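Local structure of malate oxidoreductase (Thermotoga maritima, 1VL6) at residues P146-R150 against L237-H241; K194-I200 against N218-D223; Y205-K209 against Y240-I244. The protein probably catalyses the NAD-dependent oxidative decarboxylation of malate to pyruvate and carbon dioxide, as malic enzymes do. One frame throughout, in Å; residues are numbered along the deposited sequence.

Interaction 1 of 3, residues P146-R150 against L237-H241; sequences PKCFR and LNEYH
Arg150 and Glu239 close the polar side of this contact with a salt bridge, NH2 of the arginine standing 3.2 Å from OE2 of the glutamate. The N-H points almost straight at the oxygen (173°), and OE2 lies in the guanidinium plane, though the donor comes from well above the carboxylate plane. The second amino group, NH1, is taken by a salt bridge to Glu121, so two acidic residues share one guanidinium. A long chain with a forked guanidinium head suits this place, serving carboxylates from two parts of the chain.

The OH of Tyr240 sits over one face of the guanidinium, 3.6 Å from Arg150 NE. CB of Phe149 lies over the face of the tyrosine ring in a CH-pi contact, while the two rings meet obliquely, their planes at 38°. Pro146, which follows a cis peptide bond, adds its CB at 3.7 Å from Tyr240 CD2.

Asn238 is the N-cap of helix 239-246. With chi1 at 38°, its CG lies between the backbone N and carbonyl carbon, and OD1 turns back to accept from His241 N at 3.1 Å and, more weakly, from Tyr240 N. Two first-turn amides thus gain a side-chain acceptor, supplementing for His241 N a weak backbone bond to Asn238 O.

The contact joins the start of helix 147-158, in the N-terminal malic-enzyme region, to the start of helix 239-246 in the NAD-binding region. Phe149 also meets the ring of Tyr205 on helix 202-214, and His241 NE2 is bonded to Ile200 O just beyond strand 194-198.

Interaction 2 of 3, residues K194-I200 against N218-D223; sequences KVVVNGI and NVVAVD
Val195 N donates to Asn218 O at 3.0 Å, the first rung of a parallel ladder between strands 194-198 and 218-223. Val195 O then accepts from Val220 N, Val197 N gives to Val220 O, Val197 O receives Val222 N, and Gly199 N gives to Val222 O. Val195 and Val197 thus use both N-H and C=O toward the neighbour, as alternate residues of a parallel pair do.

Apolar packing follows the same alternation. On one face CG1 of Val196 meets CG2 of Val222 at 3.8 Å, and the amide oxygen OD1 of Asn198 rests 3.4 Å from the apolar CB of Val222; on the other CG2 of Val197 meets CG1 of Val219, and CD1 of Ile200 reaches CB of Ala221 at 3.7 Å. Beta-branched valines suit extended backbone between two covering layers, and the small Ala221 leaves room for the isoleucine.

Asp223 holds CG anti to its own N (chi1 -154°), which carries OD2 across to the turn after strand 194-198, accepting from Ile200 N at 2.7 Å on the anti side of the carboxylate. A leucine in its place would probably leave the amide of Ile200 without this acceptor and the turn less firmly tied. Gly199, with phi 100°, adopts backbone angles that would press a CB against the preceding carbonyl oxygen; it opens a probable Rossmann-type GxGxxG sequence.

The pair belongs to a beta-alpha-beta unit. Helix 202-214 covers the face of Val195, Val197 and Val219, helix 257-261 covers that of Val196 and Val220, and strand 266-269 lies along the far edge of 194-198.

Interaction 3 of 3, residues Y205-K209 against Y240-I244; sequences YNIVK and YHLEI
Tyr205 meets Ile244 and Glu243 where two helices of the Rossmann-type NAD-binding domain run side by side, their short axes 11.0 Å apart and 20° from parallel. With CG anti to the backbone N, the Tyr205 ring stretches across the gap. Tyr240 turns an edge toward its face in an offset edge-to-face pair, the planes at 86°, and the backbone O of Tyr240 lies at the rim of the Tyr205 ring. CD1 of Ile244 lies obliquely against the ring, 3.6 Å from Tyr205 CD1. Val208 CG1 and Ile244 CG2 meet tip to tip at 4.0 Å, so branched aliphatic chains pack together on the buried side.

The polar side is held by three groups. The side chain of Glu243 crosses that of Tyr205 at about a right angle, the carboxylate plane turned 69° from the ring, and OE1 takes the phenol's hydrogen bond, modelled too short for its length to be trusted. The long, extended Lys209 chain crosses Glu243 at about a right angle and makes a salt bridge with OE2, its hydrogen bond weak. A tyrosine suits this border, its ring packing inward and its hydroxyl facing the charges: Lys209 NZ donates to Tyr205 OH at 2.7 Å.

Overall arrangement
Interaction 2 is the buried one, a backbone ladder with valine packing in the sheet of the probable NAD-binding domain, while interaction 1 lies at the surface and interaction 3 is partly buried. Interactions 1 and 3 share helix 239-246, with Tyr240 facing a proline, phenylalanine and arginine in one and Tyr205 in the other; their centres are about 9 Å apart. Both place a salt bridge beside aromatic packing, whereas interaction 2 relies chiefly on main-chain bonds. Interactions 2 and 3 fit together directly: Ala221 CB packs on Ile244 CG2 at 3.6 Å. Interaction 1 alone ties the N-terminal region to the NAD-binding region; the other two stay within the latter.

Interaction 1 of 3, residues P146-R150 against L237-H241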
ATOM      1  N   PRO A 146      17.352 -30.322  19.209  1.00 61.82           N
ATOM      2  CA  PRO A 146      16.132 -31.069  19.037  1.00 61.71           C
ATOM      3  C   PRO A 146      14.852 -30.430  19.682  1.00 62.08           C
ATOM      4  O   PRO A 146      13.764 -30.992  19.545  1.00 62.58           O
ATOM      5  CB  PRO A 146      16.473 -32.367  19.767  1.00 63.50           C
ATOM      6  CG  PRO A 146      17.222 -31.906  20.914  1.00 58.80           C
ATOM      7  CD  PRO A 146      18.045 -30.735  20.436  1.00 62.91           C
ATOM      8  N   LYS A 147      14.940 -29.286  20.343  1.00 61.36           N
ATOM      9  CA  LYS A 147      13.716 -28.787  20.949  1.00 61.32           C
ATOM     10  C   LYS A 147      12.608 -28.519  19.926  1.00 62.24           C
ATOM     11  O   LYS A 147      11.427 -28.616  20.254  1.00 63.93           O
ATOM     12  CB  LYS A 147      13.969 -27.575  21.856  1.00 61.03           C
ATOM     13  CG  LYS A 147      14.000 -26.235  21.175  1.00 64.64           C
ATOM     14  CD  LYS A 147      14.620 -25.153  22.072  1.00 53.27           C
ATOM     15  CE  LYS A 147      14.672 -23.768  21.378  1.00 54.54           C
ATOM     16  NZ  LYS A 147      15.366 -22.741  22.274  1.00 58.69           N
ATOM     17  N   CYS A 148      12.961 -28.214  18.686  1.00 61.59           N
ATOM     18  CA  CYS A 148      11.941 -27.902  17.704  1.00 62.38           C
ATOM     19  C   CYS A 148      11.090 -29.138  17.347  1.00 61.12           C
ATOM     20  O   CYS A 148      10.022 -29.038  16.781  1.00 60.86           O
ATOM     21  CB  CYS A 148      12.602 -27.330  16.439  1.00 64.06           C
ATOM     22  SG  CYS A 148      13.687 -28.540  15.711  1.00 60.29           S
ATOM     23  N   PHE A 149      11.569 -30.320  17.629  1.00 60.66           N
ATOM     24  CA  PHE A 149      10.759 -31.468  17.295  1.00 61.39           C
ATOM     25  C   PHE A 149       9.501 -31.485  18.162  1.00 62.92           C
ATOM     26  O   PHE A 149       8.370 -31.546  17.665  1.00 63.15           O
ATOM     27  CB  PHE A 149      11.567 -32.754  17.490  1.00 61.65           C
ATOM     28  CG  PHE A 149      12.751 -32.890  16.544  1.00 62.84           C
ATOM     29  CD1 PHE A 149      12.580 -32.802  15.187  1.00 59.35           C
ATOM     30  CD2 PHE A 149      14.029 -33.112  17.031  1.00 64.59           C
ATOM     31  CE1 PHE A 149      13.668 -32.937  14.326  1.00 71.63           C
ATOM     32  CE2 PHE A 149      15.118 -33.261  16.170  1.00 58.35           C
ATOM     33  CZ  PHE A 149      14.940 -33.181  14.832  1.00 60.27           C
ATOM     34  N   ARG A 150       9.720 -31.394  19.471  1.00 65.14           N
ATOM     35  CA  ARG A 150       8.638 -31.407  20.456  1.00 66.83           C
ATOM     36  C   ARG A 150       7.760 -30.179  20.234  1.00 64.38           C
ATOM     37  O   ARG A 150       6.524 -30.287  20.309  1.00 64.44           O
ATOM     38  CB  ARG A 150       9.189 -31.400  21.894  1.00 67.69           C
ATOM     39  CG  ARG A 150       8.973 -32.669  22.752  1.00 76.64           C
ATOM     40  CD  ARG A 150       9.803 -32.707  24.122  1.00 73.78           C
ATOM     41  NE  ARG A 150      11.143 -33.348  24.023  1.00 88.25           N
ATOM     42  CZ  ARG A 150      12.342 -32.741  23.719  1.00 94.30           C
ATOM     43  NH1 ARG A 150      12.454 -31.439  23.458  1.00 90.78           N
ATOM     44  NH2 ARG A 150      13.464 -33.467  23.667  1.00 95.13           N
ATOM     45  N   LEU A 237      23.059 -39.102  19.647  1.00 74.26           N
ATOM     46  CA  LEU A 237      23.268 -37.832  20.349  1.00 76.00           C
ATOM     47  C   LEU A 237      22.011 -37.380  21.082  1.00 76.04           C
ATOM     48  O   LEU A 237      22.136 -36.643  22.047  1.00 80.58           O
ATOM     49  CB  LEU A 237      23.801 -36.733  19.392  1.00 75.51           C
ATOM     50  CG  LEU A 237      25.040 -36.948  18.469  1.00 80.60           C
ATOM     51  CD1 LEU A 237      25.988 -35.749  18.555  1.00 83.22           C
ATOM     52  CD2 LEU A 237      25.865 -38.209  18.747  1.00 82.58           C
ATOM     53  N   ASN A 238      20.823 -37.803  20.635  1.00 72.92           N
ATOM     54  CA  ASN A 238      19.609 -37.696  21.434  1.00 70.45           C
ATOM     55  C   ASN A 238      18.688 -38.850  21.153  1.00 67.12           C
ATOM     56  O   ASN A 238      18.968 -39.685  20.319  1.00 64.18           O
ATOM     57  CB  ASN A 238      18.853 -36.350  21.225  1.00 72.18           C
ATOM     58  CG  ASN A 238      18.883 -35.856  19.763  1.00 78.61           C
ATOM     59  OD1 ASN A 238      18.182 -36.555  18.873  1.00 68.68           O
ATOM     60  ND2 ASN A 238      19.490 -34.827  19.463  1.00 95.88           N
ATOM     61  N   GLU A 239      17.580 -38.884  21.874  1.00 65.47           N
ATOM     62  CA  GLU A 239      16.461 -39.755  21.548  1.00 64.99           C
ATOM     63  C   GLU A 239      16.054 -39.735  20.063  1.00 63.05           C
ATOM     64  O   GLU A 239      15.603 -40.754  19.539  1.00 64.24           O
ATOM     65  CB  GLU A 239      15.239 -39.451  22.462  1.00 66.55           C
ATOM     66  CG  GLU A 239      15.159 -38.023  23.015  1.00 70.32           C
ATOM     67  CD  GLU A 239      13.749 -37.579  23.381  1.00 69.58           C
ATOM     68  OE1 GLU A 239      12.755 -38.121  22.847  1.00 86.54           O
ATOM     69  OE2 GLU A 239      13.627 -36.648  24.191  1.00 76.80           O
ATOM     70  N   TYR A 240      16.188 -38.605  19.376  1.00 60.30           N
ATOM     71  CA  TYR A 240      15.681 -38.527  17.994  1.00 59.20           C
ATOM     72  C   TYR A 240      16.616 -39.255  17.016  1.00 60.13           C
ATOM     73  O   TYR A 240      16.174 -39.788  15.998  1.00 60.06           O
ATOM     74  CB  TYR A 240      15.388 -37.062  17.580  1.00 56.73           C
ATOM     75  CG  TYR A 240      14.307 -36.380  18.435  1.00 54.01           C
ATOM     76  CD1 TYR A 240      12.972 -36.565  18.142  1.00 49.66           C
ATOM     77  CD2 TYR A 240      14.629 -35.596  19.571  1.00 48.13           C
ATOM     78  CE1 TYR A 240      11.974 -35.986  18.924  1.00 55.07           C
ATOM     79  CE2 TYR A 240      13.630 -35.015  20.358  1.00 48.72           C
ATOM     80  CZ  TYR A 240      12.299 -35.229  20.015  1.00 54.79           C
ATOM     81  OH  TYR A 240      11.238 -34.699  20.719  1.00 64.57           O
ATOM     82  N   HIS A 241      17.900 -39.271  17.324  1.00 59.72           N
ATOM     83  CA  HIS A 241      18.863 -40.014  16.544  1.00 60.05           C
ATOM     84  C   HIS A 241      18.642 -41.509  16.774  1.00 60.21           C
ATOM     85  O   HIS A 241      18.710 -42.323  15.868  1.00 58.86           O
ATOM     86  CB  HIS A 241      20.283 -39.610  16.966  1.00 62.27           C
ATOM     87  CG  HIS A 241      20.700 -38.263  16.477  1.00 62.77           C
ATOM     88  ND1 HIS A 241      21.982 -37.782  16.640  1.00 67.89           N
ATOM     89  CD2 HIS A 241      20.024 -37.316  15.778  1.00 64.15           C
ATOM     90  CE1 HIS A 241      22.071 -36.591  16.071  1.00 72.15           C
ATOM     91  NE2 HIS A 241      20.902 -36.292  15.525  1.00 63.64           N
TER

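Interaction 2 of 3, residues K194-I200 against N218-D223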
ATOM      1  N   LYS A 194      20.412 -46.752  -2.467  1.00 60.85           N
ATOM      2  CA  LYS A 194      21.006 -46.428  -1.185  1.00 62.18           C
ATOM      3  C   LYS A 194      21.173 -44.914  -1.109  1.00 63.94           C
ATOM      4  O   LYS A 194      21.873 -44.330  -1.957  1.00 66.15           O
ATOM      5  CB  LYS A 194      22.361 -47.087  -1.077  1.00 61.29           C
ATOM      6  CG  LYS A 194      23.169 -46.807   0.187  1.00 62.37           C
ATOM      7  CD  LYS A 194      24.612 -47.389   0.123  1.00 65.31           C
ATOM      8  CE  LYS A 194      25.161 -47.723   1.526  1.00 75.18           C
ATOM      9  NZ  LYS A 194      26.659 -47.743   1.595  1.00 71.03           N
ATOM     10  N   VAL A 195      20.542 -44.298  -0.110  1.00 61.61           N
ATOM     11  CA  VAL A 195      20.561 -42.882   0.050  1.00 62.05           C
ATOM     12  C   VAL A 195      21.188 -42.510   1.368  1.00 62.81           C
ATOM     13  O   VAL A 195      20.700 -42.927   2.411  1.00 63.88           O
ATOM     14  CB  VAL A 195      19.158 -42.338   0.087  1.00 66.90           C
ATOM     15  CG1 VAL A 195      19.201 -40.776   0.176  1.00 70.75           C
ATOM     16  CG2 VAL A 195      18.363 -42.814  -1.126  1.00 66.08           C
ATOM     17  N   VAL A 196      22.267 -41.718   1.330  1.00 63.76           N
ATOM     18  CA  VAL A 196      22.952 -41.310   2.532  1.00 63.01           C
ATOM     19  C   VAL A 196      22.460 -39.929   2.902  1.00 62.35           C
ATOM     20  O   VAL A 196      22.605 -39.021   2.109  1.00 64.84           O
ATOM     21  CB  VAL A 196      24.459 -41.255   2.337  1.00 62.58           C
ATOM     22  CG1 VAL A 196      25.110 -40.615   3.551  1.00 69.90           C
ATOM     23  CG2 VAL A 196      25.021 -42.625   2.186  1.00 63.67           C
ATOM     24  N   VAL A 197      21.908 -39.763   4.106  1.00 61.35           N
ATOM     25  CA  VAL A 197      21.565 -38.457   4.613  1.00 60.58           C
ATOM     26  C   VAL A 197      22.536 -38.059   5.716  1.00 61.36           C
ATOM     27  O   VAL A 197      22.617 -38.739   6.732  1.00 60.42           O
ATOM     28  CB  VAL A 197      20.170 -38.451   5.183  1.00 61.45           C
ATOM     29  CG1 VAL A 197      19.796 -37.018   5.705  1.00 63.78           C
ATOM     30  CG2 VAL A 197      19.186 -38.920   4.156  1.00 58.51           C
ATOM     31  N   ASN A 198      23.238 -36.941   5.543  1.00 61.51           N
ATOM     32  CA  ASN A 198      24.201 -36.496   6.535  1.00 62.27           C
ATOM     33  C   ASN A 198      23.766 -35.211   7.207  1.00 64.08           C
ATOM     34  O   ASN A 198      23.547 -34.202   6.537  1.00 64.18           O
ATOM     35  CB  ASN A 198      25.550 -36.246   5.894  1.00 63.28           C
ATOM     36  CG  ASN A 198      26.654 -35.948   6.927  1.00 66.77           C
ATOM     37  OD1 ASN A 198      27.119 -36.849   7.586  1.00 64.31           O
ATOM     38  ND2 ASN A 198      27.074 -34.674   7.048  1.00 57.12           N
ATOM     39  N   GLY A 199      23.710 -35.239   8.541  1.00 65.46           N
ATOM     40  CA  GLY A 199      23.315 -34.089   9.374  1.00 64.37           C
ATOM     41  C   GLY A 199      21.870 -34.251   9.784  1.00 63.96           C
ATOM     42  O   GLY A 199      20.961 -33.817   9.075  1.00 64.10           O
ATOM     43  N   ILE A 200      21.658 -34.881  10.934  1.00 62.32           N
ATOM     44  CA  ILE A 200      20.299 -35.241  11.366  1.00 61.14           C
ATOM     45  C   ILE A 200      19.810 -34.236  12.387  1.00 60.92           C
ATOM     46  O   ILE A 200      19.623 -34.542  13.560  1.00 60.47           O
ATOM     47  CB  ILE A 200      20.273 -36.668  11.943  1.00 61.87           C
ATOM     48  CG1 ILE A 200      21.020 -37.647  11.011  1.00 56.45           C
ATOM     49  CG2 ILE A 200      18.832 -37.134  12.147  1.00 61.00           C
ATOM     50  CD1 ILE A 200      20.258 -37.951   9.784  1.00 55.86           C
ATOM     51  N   ASN A 218      16.711 -48.394   1.665  1.00 64.00           N
ATOM     52  CA  ASN A 218      18.032 -48.252   2.216  1.00 63.57           C
ATOM     53  C   ASN A 218      18.454 -46.794   2.467  1.00 63.07           C
ATOM     54  O   ASN A 218      19.231 -46.213   1.733  1.00 64.02           O
ATOM     55  CB  ASN A 218      19.028 -48.964   1.324  1.00 61.96           C
ATOM     56  CG  ASN A 218      20.334 -49.162   2.019  1.00 65.76           C
ATOM     57  OD1 ASN A 218      20.488 -48.760   3.185  1.00 63.34           O
ATOM     58  ND2 ASN A 218      21.284 -49.782   1.332  1.00 67.23           N
ATOM     59  N   VAL A 219      17.940 -46.221   3.534  1.00 61.70           N
ATOM     60  CA  VAL A 219      18.369 -44.892   3.956  1.00 60.33           C
ATOM     61  C   VAL A 219      19.427 -45.064   5.026  1.00 59.44           C
ATOM     62  O   VAL A 219      19.239 -45.818   5.970  1.00 56.64           O
ATOM     63  CB  VAL A 219      17.239 -44.080   4.559  1.00 58.46           C
ATOM     64  CG1 VAL A 219      17.733 -42.707   4.981  1.00 66.34           C
ATOM     65  CG2 VAL A 219      16.070 -43.944   3.572  1.00 64.83           C
ATOM     66  N   VAL A 220      20.542 -44.368   4.857  1.00 60.45           N
ATOM     67  CA  VAL A 220      21.628 -44.427   5.814  1.00 61.45           C
ATOM     68  C   VAL A 220      21.846 -43.031   6.374  1.00 61.28           C
ATOM     69  O   VAL A 220      22.212 -42.125   5.631  1.00 62.56           O
ATOM     70  CB  VAL A 220      22.899 -44.956   5.149  1.00 61.51           C
ATOM     71  CG1 VAL A 220      24.039 -45.034   6.146  1.00 69.31           C
ATOM     72  CG2 VAL A 220      22.637 -46.342   4.557  1.00 62.40           C
ATOM     73  N   ALA A 221      21.589 -42.885   7.663  1.00 58.77           N
ATOM     74  CA  ALA A 221      21.697 -41.627   8.375  1.00 59.27           C
ATOM     75  C   ALA A 221      23.094 -41.468   8.983  1.00 60.66           C
ATOM     76  O   ALA A 221      23.667 -42.422   9.544  1.00 59.04           O
ATOM     77  CB  ALA A 221      20.690 -41.597   9.485  1.00 59.06           C
ATOM     78  N   VAL A 222      23.634 -40.256   8.901  1.00 60.49           N
ATOM     79  CA  VAL A 222      24.988 -39.993   9.396  1.00 60.53           C
ATOM     80  C   VAL A 222      25.002 -38.633  10.076  1.00 61.39           C
ATOM     81  O   VAL A 222      24.367 -37.697   9.601  1.00 62.92           O
ATOM     82  CB  VAL A 222      26.003 -40.020   8.237  1.00 59.01           C
ATOM     83  CG1 VAL A 222      27.397 -40.240   8.739  1.00 56.03           C
ATOM     84  CG2 VAL A 222      25.635 -41.100   7.235  1.00 58.16           C
ATOM     85  N   ASP A 223      25.714 -38.539  11.185  1.00 61.60           N
ATOM     86  CA  ASP A 223      25.896 -37.284  11.881  1.00 62.60           C
ATOM     87  C   ASP A 223      27.360 -37.273  12.395  1.00 64.37           C
ATOM     88  O   ASP A 223      28.199 -38.027  11.906  1.00 63.28           O
ATOM     89  CB  ASP A 223      24.852 -37.169  12.989  1.00 61.88           C
ATOM     90  CG  ASP A 223      24.535 -35.732  13.350  1.00 70.56           C
ATOM     91  OD1 ASP A 223      25.384 -35.108  14.067  1.00 71.83           O
ATOM     92  OD2 ASP A 223      23.459 -35.161  12.978  1.00 76.52           O
TER

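Interaction 3 of 3, residues Y205-K209 against Y240-I244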
ATOM      1  N   TYR A 205      16.403 -35.227  10.031  1.00 60.44           N
ATOM      2  CA  TYR A 205      15.389 -36.047  10.669  1.00 60.38           C
ATOM      3  C   TYR A 205      14.150 -36.179   9.768  1.00 60.90           C
ATOM      4  O   TYR A 205      13.648 -37.299   9.535  1.00 60.29           O
ATOM      5  CB  TYR A 205      14.999 -35.381  12.000  1.00 62.44           C
ATOM      6  CG  TYR A 205      13.942 -36.086  12.805  1.00 59.19           C
ATOM      7  CD1 TYR A 205      14.275 -37.153  13.628  1.00 54.92           C
ATOM      8  CD2 TYR A 205      12.627 -35.677  12.758  1.00 59.17           C
ATOM      9  CE1 TYR A 205      13.334 -37.812  14.355  1.00 61.75           C
ATOM     10  CE2 TYR A 205      11.658 -36.327  13.514  1.00 65.97           C
ATOM     11  CZ  TYR A 205      12.022 -37.395  14.301  1.00 64.47           C
ATOM     12  OH  TYR A 205      11.096 -38.045  15.035  1.00 59.49           O
ATOM     13  N   ASN A 206      13.665 -35.043   9.258  1.00 59.61           N
ATOM     14  CA  ASN A 206      12.444 -35.074   8.478  1.00 59.97           C
ATOM     15  C   ASN A 206      12.666 -35.626   7.080  1.00 60.82           C
ATOM     16  O   ASN A 206      11.786 -36.343   6.532  1.00 60.66           O
ATOM     17  CB  ASN A 206      11.802 -33.718   8.402  1.00 58.96           C
ATOM     18  CG  ASN A 206      11.134 -33.328   9.689  1.00 59.83           C
ATOM     19  OD1 ASN A 206       9.968 -33.622   9.874  1.00 69.53           O
ATOM     20  ND2 ASN A 206      11.838 -32.606  10.557  1.00 60.18           N
ATOM     21  N   ILE A 207      13.825 -35.304   6.510  1.00 60.60           N
ATOM     22  CA  ILE A 207      14.189 -35.834   5.185  1.00 61.84           C
ATOM     23  C   ILE A 207      14.212 -37.363   5.246  1.00 61.53           C
ATOM     24  O   ILE A 207      13.686 -38.058   4.367  1.00 60.49           O
ATOM     25  CB  ILE A 207      15.557 -35.302   4.726  1.00 63.87           C
ATOM     26  CG1 ILE A 207      15.436 -33.834   4.293  1.00 61.51           C
ATOM     27  CG2 ILE A 207      16.084 -36.124   3.581  1.00 67.46           C
ATOM     28  CD1 ILE A 207      16.754 -33.055   4.384  1.00 65.43           C
ATOM     29  N   VAL A 208      14.800 -37.901   6.302  1.00 60.66           N
ATOM     30  CA  VAL A 208      14.833 -39.355   6.444  1.00 60.87           C
ATOM     31  C   VAL A 208      13.420 -39.918   6.427  1.00 61.58           C
ATOM     32  O   VAL A 208      13.126 -40.856   5.703  1.00 63.47           O
ATOM     33  CB  VAL A 208      15.524 -39.743   7.745  1.00 61.93           C
ATOM     34  CG1 VAL A 208      15.367 -41.267   8.035  1.00 59.17           C
ATOM     35  CG2 VAL A 208      16.977 -39.327   7.694  1.00 64.97           C
ATOM     36  N   LYS A 209      12.546 -39.351   7.236  1.00 61.63           N
ATOM     37  CA  LYS A 209      11.181 -39.858   7.331  1.00 62.33           C
ATOM     38  C   LYS A 209      10.373 -39.716   6.019  1.00 63.16           C
ATOM     39  O   LYS A 209       9.596 -40.586   5.686  1.00 64.71           O
ATOM     40  CB  LYS A 209      10.440 -39.163   8.490  1.00 59.32           C
ATOM     41  CG  LYS A 209      10.806 -39.714   9.843  1.00 60.47           C
ATOM     42  CD  LYS A 209      10.016 -39.041  10.915  1.00 66.88           C
ATOM     43  CE  LYS A 209      10.215 -39.692  12.264  1.00 70.59           C
ATOM     44  NZ  LYS A 209       9.348 -38.974  13.210  1.00 79.40           N
ATOM     45  N   TYR A 240      16.188 -38.605  19.376  1.00 60.30           N
ATOM     46  CA  TYR A 240      15.681 -38.527  17.994  1.00 59.20           C
ATOM     47  C   TYR A 240      16.616 -39.255  17.016  1.00 60.13           C
ATOM     48  O   TYR A 240      16.174 -39.788  15.998  1.00 60.06           O
ATOM     49  CB  TYR A 240      15.388 -37.062  17.580  1.00 56.73           C
ATOM     50  CG  TYR A 240      14.307 -36.380  18.435  1.00 54.01           C
ATOM     51  CD1 TYR A 240      12.972 -36.565  18.142  1.00 49.66           C
ATOM     52  CD2 TYR A 240      14.629 -35.596  19.571  1.00 48.13           C
ATOM     53  CE1 TYR A 240      11.974 -35.986  18.924  1.00 55.07           C
ATOM     54  CE2 TYR A 240      13.630 -35.015  20.358  1.00 48.72           C
ATOM     55  CZ  TYR A 240      12.299 -35.229  20.015  1.00 54.79           C
ATOM     56  OH  TYR A 240      11.238 -34.699  20.719  1.00 64.57           O
ATOM     57  N   HIS A 241      17.900 -39.271  17.324  1.00 59.72           N
ATOM     58  CA  HIS A 241      18.863 -40.014  16.544  1.00 60.05           C
ATOM     59  C   HIS A 241      18.642 -41.509  16.774  1.00 60.21           C
ATOM     60  O   HIS A 241      18.710 -42.323  15.868  1.00 58.86           O
ATOM     61  CB  HIS A 241      20.283 -39.610  16.966  1.00 62.27           C
ATOM     62  CG  HIS A 241      20.700 -38.263  16.477  1.00 62.77           C
ATOM     63  ND1 HIS A 241      21.982 -37.782  16.640  1.00 67.89           N
ATOM     64  CD2 HIS A 241      20.024 -37.316  15.778  1.00 64.15           C
ATOM     65  CE1 HIS A 241      22.071 -36.591  16.071  1.00 72.15           C
ATOM     66  NE2 HIS A 241      20.902 -36.292  15.525  1.00 63.64           N
ATOM     67  N   LEU A 242      18.364 -41.875  18.007  1.00 60.17           N
ATOM     68  CA  LEU A 242      18.019 -43.260  18.300  1.00 59.85           C
ATOM     69  C   LEU A 242      16.780 -43.648  17.471  1.00 60.90           C
ATOM     70  O   LEU A 242      16.728 -44.713  16.857  1.00 60.96           O
ATOM     71  CB  LEU A 242      17.772 -43.437  19.784  1.00 54.82           C
ATOM     72  CG  LEU A 242      17.752 -44.837  20.366  1.00 65.16           C
ATOM     73  CD1 LEU A 242      19.085 -45.558  20.258  1.00 65.72           C
ATOM     74  CD2 LEU A 242      17.375 -44.720  21.838  1.00 60.85           C
ATOM     75  N   GLU A 243      15.780 -42.781  17.433  1.00 60.63           N
ATOM     76  CA  GLU A 243      14.586 -43.104  16.679  1.00 61.73           C
ATOM     77  C   GLU A 243      14.952 -43.375  15.210  1.00 63.04           C
ATOM     78  O   GLU A 243      14.493 -44.373  14.606  1.00 63.38           O
ATOM     79  CB  GLU A 243      13.604 -41.957  16.751  1.00 61.29           C
ATOM     80  CG  GLU A 243      12.223 -42.297  16.236  1.00 64.80           C
ATOM     81  CD  GLU A 243      11.398 -41.060  15.913  1.00 63.17           C
ATOM     82  OE1 GLU A 243      11.697 -39.964  16.433  1.00 55.15           O
ATOM     83  OE2 GLU A 243      10.459 -41.181  15.114  1.00 64.49           O
ATOM     84  N   ILE A 244      15.806 -42.513  14.648  1.00 60.66           N
ATOM     85  CA  ILE A 244      16.239 -42.669  13.267  1.00 59.58           C
ATOM     86  C   ILE A 244      17.032 -43.936  13.019  1.00 59.33           C
ATOM     87  O   ILE A 244      16.832 -44.655  12.008  1.00 58.81           O
ATOM     88  CB  ILE A 244      17.052 -41.475  12.803  1.00 60.46           C
ATOM     89  CG1 ILE A 244      16.184 -40.205  12.841  1.00 58.80           C
ATOM     90  CG2 ILE A 244      17.578 -41.708  11.364  1.00 58.22           C
ATOM     91  CD1 ILE A 244      14.961 -40.237  11.966  1.00 59.28           C
TER